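Local coordinates for uncharacterized protein (Bacteroides eggerthii DSM 20697, PDB 4ECO), which is of unknown function but is built from leucine-rich repeats and probably serves in protein binding, at residues A[245-259]-A[269-283]. Numbering follows the deposited sequence.
Sequences WDNLKDLTDVEVYNC and LKALPEMQLINVACN
Strands 253-257 and 277-279 run parallel, 7° apart with axes 4.8 Å from each other, and Val254 N to Leu277 O, Asn279 N to Val254 O and Val256 N to Asn279 O are hydrogen bonds between them. At the start of the pairing, Thr252 O accepts from both Gln276 N and Leu277 N. On the face of Val254 and Ile278, Val254 meets three side chains: its CG1 lies 3.5 Å from Leu269 CD2, its CG2 faces Leu272 CD1 tip to tip, and the side chain of Met275, present as selenomethionine, crosses it at about a right angle, with Met275 SE against Val254 CB. Leu272 CD2 also touches Leu251 CD2 and the Trp245 ring, at CE3. The two segments belong to neighbouring coils of a leucine-rich repeat solenoid, this face turned to its core, where Leu298 of helix 288-300 packs on Leu269 and Met275. On the opposite face Asp253 OD2 lies against Leu277 CB and forms a salt bridge with Arg142, while Glu255 CB and CG pack on Asn279 CB and Glu255 OE1 is hydrogen-bonded to His115. Past the strands, Asn283 fits the conserved asparagine position of the repeat pattern: with CG anti to its carbonyl carbon (chi1 -62°), ND2 gives a nearly straight bond to Val256 O (3.0 Å, 170°) and OD1 takes Cys259 N at 2.9 Å. An alanine here would remove both bonds and is likely to leave Val256 O and Cys259 N without these mates, freeing the turn to shift. Nearby, Cys282 SG sits obliquely by the Tyr257 ring, 3.7 Å from Tyr257 CE1.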
# COMPACT_ATOMS: atom_id res chain seq x y z
N TRP A 245 -26.86 -19.43 -6.43
CA TRP A 245 -25.94 -18.37 -6.04
C TRP A 245 -26.61 -17.00 -6.18
O TRP A 245 -26.26 -16.08 -5.43
CB TRP A 245 -24.64 -18.42 -6.84
CG TRP A 245 -23.72 -19.54 -6.43
CD1 TRP A 245 -23.32 -20.59 -7.20
CD2 TRP A 245 -23.09 -19.72 -5.15
NE1 TRP A 245 -22.46 -21.40 -6.50
CE2 TRP A 245 -22.32 -20.90 -5.23
CE3 TRP A 245 -23.12 -19.01 -3.93
CZ2 TRP A 245 -21.59 -21.40 -4.14
CZ3 TRP A 245 -22.38 -19.49 -2.85
CH2 TRP A 245 -21.61 -20.66 -2.96
N ASP A 246 -27.61 -16.89 -7.08
CA ASP A 246 -28.35 -15.65 -7.30
C ASP A 246 -29.11 -15.20 -6.05
O ASP A 246 -29.34 -14.01 -5.90
CB ASP A 246 -29.32 -15.79 -8.47
CG ASP A 246 -29.89 -14.45 -8.93
OD1 ASP A 246 -29.10 -13.58 -9.37
OD2 ASP A 246 -31.14 -14.28 -8.85
N ASN A 247 -29.46 -16.13 -5.15
CA ASN A 247 -30.21 -15.85 -3.93
C ASN A 247 -29.35 -15.21 -2.82
O ASN A 247 -29.92 -14.64 -1.88
CB ASN A 247 -30.88 -17.11 -3.42
CG ASN A 247 -31.88 -17.68 -4.38
OD1 ASN A 247 -31.89 -18.88 -4.63
ND2 ASN A 247 -32.72 -16.83 -4.98
N LEU A 248 -28.01 -15.27 -2.93
CA LEU A 248 -27.10 -14.64 -1.97
C LEU A 248 -26.91 -13.16 -2.36
O LEU A 248 -25.85 -12.70 -2.82
CB LEU A 248 -25.78 -15.41 -1.89
CG LEU A 248 -25.73 -16.53 -0.83
CD1 LEU A 248 -26.76 -17.65 -1.12
CD2 LEU A 248 -24.34 -17.10 -0.73
N LYS A 249 -28.00 -12.41 -2.17
CA LYS A 249 -28.17 -11.01 -2.50
C LYS A 249 -27.37 -10.06 -1.57
O LYS A 249 -27.11 -8.92 -1.96
CB LYS A 249 -29.66 -10.65 -2.43
CG LYS A 249 -30.59 -11.43 -3.39
CD LYS A 249 -30.47 -11.03 -4.85
CE LYS A 249 -31.43 -11.80 -5.72
NZ LYS A 249 -31.06 -11.71 -7.16
N ASP A 250 -27.00 -10.52 -0.37
CA ASP A 250 -26.30 -9.71 0.63
C ASP A 250 -24.78 -9.98 0.68
O ASP A 250 -24.08 -9.26 1.40
CB ASP A 250 -26.90 -9.97 2.02
CG ASP A 250 -28.27 -9.32 2.28
OD1 ASP A 250 -28.72 -8.50 1.42
OD2 ASP A 250 -28.86 -9.60 3.36
N LEU A 251 -24.29 -10.98 -0.08
CA LEU A 251 -22.87 -11.35 -0.08
C LEU A 251 -22.08 -10.33 -0.90
O LEU A 251 -22.06 -10.41 -2.12
CB LEU A 251 -22.68 -12.80 -0.58
CG LEU A 251 -21.26 -13.38 -0.47
CD1 LEU A 251 -20.71 -13.29 0.94
CD2 LEU A 251 -21.23 -14.80 -0.93
N THR A 252 -21.44 -9.37 -0.20
CA THR A 252 -20.69 -8.24 -0.76
C THR A 252 -19.18 -8.37 -0.60
O THR A 252 -18.43 -7.77 -1.37
CB THR A 252 -21.13 -6.91 -0.09
OG1 THR A 252 -20.80 -6.90 1.31
CG2 THR A 252 -22.60 -6.61 -0.29
N ASP A 253 -18.72 -9.11 0.41
CA ASP A 253 -17.28 -9.25 0.66
C ASP A 253 -16.85 -10.70 0.62
O ASP A 253 -17.27 -11.48 1.47
CB ASP A 253 -16.90 -8.63 2.01
CG ASP A 253 -17.10 -7.13 2.10
OD1 ASP A 253 -18.26 -6.68 2.04
OD2 ASP A 253 -16.10 -6.42 2.28
N VAL A 254 -16.05 -11.06 -0.39
CA VAL A 254 -15.54 -12.43 -0.58
C VAL A 254 -14.02 -12.41 -0.68
O VAL A 254 -13.46 -11.56 -1.39
CB VAL A 254 -16.19 -13.15 -1.79
CG1 VAL A 254 -15.56 -14.51 -2.01
CG2 VAL A 254 -17.70 -13.29 -1.61
N GLU A 255 -13.36 -13.33 0.03
CA GLU A 255 -11.90 -13.49 0.00
C GLU A 255 -11.51 -14.96 -0.19
O GLU A 255 -12.02 -15.84 0.52
CB GLU A 255 -11.27 -12.92 1.27
CG GLU A 255 -9.79 -13.26 1.38
CD GLU A 255 -9.03 -12.59 2.51
OE1 GLU A 255 -8.80 -11.37 2.44
OE2 GLU A 255 -8.62 -13.31 3.45
N VAL A 256 -10.65 -15.22 -1.18
CA VAL A 256 -10.02 -16.51 -1.51
C VAL A 256 -8.53 -16.21 -1.59
O VAL A 256 -8.01 -15.86 -2.65
CB VAL A 256 -10.59 -17.20 -2.77
CG1 VAL A 256 -10.18 -18.66 -2.80
CG2 VAL A 256 -12.11 -17.06 -2.85
N TYR A 257 -7.86 -16.21 -0.44
CA TYR A 257 -6.49 -15.73 -0.30
C TYR A 257 -5.50 -16.83 -0.02
O TYR A 257 -5.73 -17.66 0.86
CB TYR A 257 -6.46 -14.70 0.85
CG TYR A 257 -5.10 -14.21 1.28
CD1 TYR A 257 -4.52 -13.09 0.69
CD2 TYR A 257 -4.44 -14.79 2.36
CE1 TYR A 257 -3.30 -12.59 1.13
CE2 TYR A 257 -3.20 -14.32 2.79
CZ TYR A 257 -2.64 -13.21 2.18
OH TYR A 257 -1.43 -12.71 2.62
N ASN A 258 -4.35 -16.76 -0.69
CA ASN A 258 -3.21 -17.64 -0.52
C ASN A 258 -3.64 -19.12 -0.45
O ASN A 258 -3.46 -19.77 0.59
CB ASN A 258 -2.43 -17.23 0.74
CG ASN A 258 -1.10 -17.88 0.93
OD1 ASN A 258 -0.46 -18.36 -0.02
ND2 ASN A 258 -0.64 -17.93 2.16
N CYS A 259 -4.23 -19.63 -1.54
CA CYS A 259 -4.60 -21.05 -1.62
C CYS A 259 -3.71 -21.65 -2.73
O CYS A 259 -3.99 -21.48 -3.93
CB CYS A 259 -6.09 -21.23 -1.86
SG CYS A 259 -7.14 -20.58 -0.52
N LEU A 269 -17.74 -17.37 -7.82
CA LEU A 269 -17.53 -15.93 -7.73
C LEU A 269 -18.28 -15.21 -8.83
O LEU A 269 -19.05 -14.31 -8.50
CB LEU A 269 -16.04 -15.58 -7.77
CG LEU A 269 -15.17 -16.15 -6.64
CD1 LEU A 269 -13.70 -16.08 -7.00
CD2 LEU A 269 -15.41 -15.45 -5.34
N LYS A 270 -18.13 -15.63 -10.12
CA LYS A 270 -18.83 -14.98 -11.25
C LYS A 270 -20.36 -15.19 -11.20
O LYS A 270 -21.11 -14.41 -11.80
CB LYS A 270 -18.27 -15.41 -12.61
CG LYS A 270 -18.35 -16.89 -12.90
CD LYS A 270 -17.61 -17.19 -14.19
CE LYS A 270 -17.73 -18.63 -14.60
NZ LYS A 270 -16.90 -18.89 -15.80
N ALA A 271 -20.81 -16.21 -10.45
CA ALA A 271 -22.22 -16.54 -10.27
C ALA A 271 -22.90 -15.65 -9.21
O ALA A 271 -24.13 -15.71 -9.09
CB ALA A 271 -22.36 -18.02 -9.89
N LEU A 272 -22.15 -14.84 -8.45
CA LEU A 272 -22.72 -13.99 -7.39
C LEU A 272 -23.38 -12.72 -7.96
O LEU A 272 -22.90 -12.14 -8.94
CB LEU A 272 -21.65 -13.59 -6.34
CG LEU A 272 -21.05 -14.74 -5.49
CD1 LEU A 272 -19.89 -14.24 -4.67
CD2 LEU A 272 -22.08 -15.41 -4.56
N PRO A 273 -24.51 -12.26 -7.37
CA PRO A 273 -25.19 -11.08 -7.95
C PRO A 273 -24.71 -9.72 -7.40
O PRO A 273 -24.86 -8.71 -8.11
CB PRO A 273 -26.65 -11.31 -7.56
CG PRO A 273 -26.61 -12.14 -6.30
CD PRO A 273 -25.28 -12.84 -6.24
N GLU A 274 -24.20 -9.66 -6.14
CA GLU A 274 -23.92 -8.37 -5.52
C GLU A 274 -22.53 -8.23 -4.86
O GLU A 274 -22.36 -7.32 -4.03
CB GLU A 274 -25.00 -8.10 -4.44
CG GLU A 274 -26.41 -7.88 -4.99
CD GLU A 274 -26.64 -6.59 -5.77
OE1 GLU A 274 -25.85 -5.63 -5.60
OE2 GLU A 274 -27.64 -6.54 -6.52
N MSE A 275 -21.54 -9.05 -5.26
CA MSE A 275 -20.18 -8.98 -4.67
C MSE A 275 -19.54 -7.61 -4.97
O MSE A 275 -19.61 -7.15 -6.10
CB MSE A 275 -19.30 -10.13 -5.19
CG MSE A 275 -17.87 -10.13 -4.63
SE MSE A 275 -16.85 -11.66 -5.23
CE MSE A 275 -16.93 -11.41 -7.11
N GLN A 276 -18.96 -6.96 -3.94
CA GLN A 276 -18.34 -5.62 -4.03
C GLN A 276 -16.84 -5.70 -3.80
O GLN A 276 -16.08 -5.14 -4.58
CB GLN A 276 -18.97 -4.63 -3.02
CG GLN A 276 -20.46 -4.42 -3.25
CD GLN A 276 -21.08 -3.38 -2.36
OE1 GLN A 276 -20.90 -3.37 -1.15
NE2 GLN A 276 -21.93 -2.56 -2.94
N LEU A 277 -16.41 -6.40 -2.74
CA LEU A 277 -14.98 -6.60 -2.45
C LEU A 277 -14.58 -8.03 -2.86
O LEU A 277 -15.27 -9.00 -2.53
CB LEU A 277 -14.69 -6.33 -0.95
CG LEU A 277 -13.24 -6.48 -0.44
CD1 LEU A 277 -13.00 -5.59 0.77
CD2 LEU A 277 -12.90 -7.96 -0.10
N ILE A 278 -13.44 -8.15 -3.55
CA ILE A 278 -12.91 -9.45 -3.92
C ILE A 278 -11.41 -9.46 -3.63
O ILE A 278 -10.67 -8.67 -4.21
CB ILE A 278 -13.24 -9.92 -5.36
CG1 ILE A 278 -12.68 -11.35 -5.59
CG2 ILE A 278 -12.80 -8.92 -6.44
CD1 ILE A 278 -13.13 -12.05 -6.79
N ASN A 279 -10.97 -10.33 -2.72
CA ASN A 279 -9.57 -10.49 -2.40
C ASN A 279 -9.13 -11.86 -2.92
O ASN A 279 -9.55 -12.89 -2.40
CB ASN A 279 -9.34 -10.32 -0.89
CG ASN A 279 -7.90 -10.18 -0.48
OD1 ASN A 279 -6.99 -10.81 -1.03
ND2 ASN A 279 -7.65 -9.34 0.51
N VAL A 280 -8.33 -11.86 -3.98
CA VAL A 280 -7.84 -13.10 -4.60
C VAL A 280 -6.30 -13.03 -4.67
O VAL A 280 -5.68 -13.57 -5.60
CB VAL A 280 -8.49 -13.41 -5.99
CG1 VAL A 280 -9.92 -13.94 -5.82
CG2 VAL A 280 -8.46 -12.20 -6.92
N ALA A 281 -5.70 -12.39 -3.65
CA ALA A 281 -4.25 -12.24 -3.56
C ALA A 281 -3.56 -13.57 -3.16
O ALA A 281 -4.18 -14.43 -2.53
CB ALA A 281 -3.92 -11.16 -2.57
N CYS A 282 -2.27 -13.73 -3.54
CA CYS A 282 -1.36 -14.84 -3.23
C CYS A 282 -1.76 -16.15 -3.87
O CYS A 282 -1.30 -17.19 -3.39
CB CYS A 282 -1.17 -15.06 -1.73
SG CYS A 282 -0.40 -13.69 -0.85
N ASN A 283 -2.53 -16.15 -4.96
CA ASN A 283 -2.86 -17.42 -5.60
C ASN A 283 -1.90 -17.64 -6.78
O ASN A 283 -2.29 -17.54 -7.95
CB ASN A 283 -4.31 -17.45 -5.99
CG ASN A 283 -5.24 -17.35 -4.83
OD1 ASN A 283 -5.11 -18.09 -3.83
ND2 ASN A 283 -6.21 -16.46 -4.93
O HOH W 1 -23.65 -11.63 -3.92
O HOH W 2 -0.36 -19.51 -2.45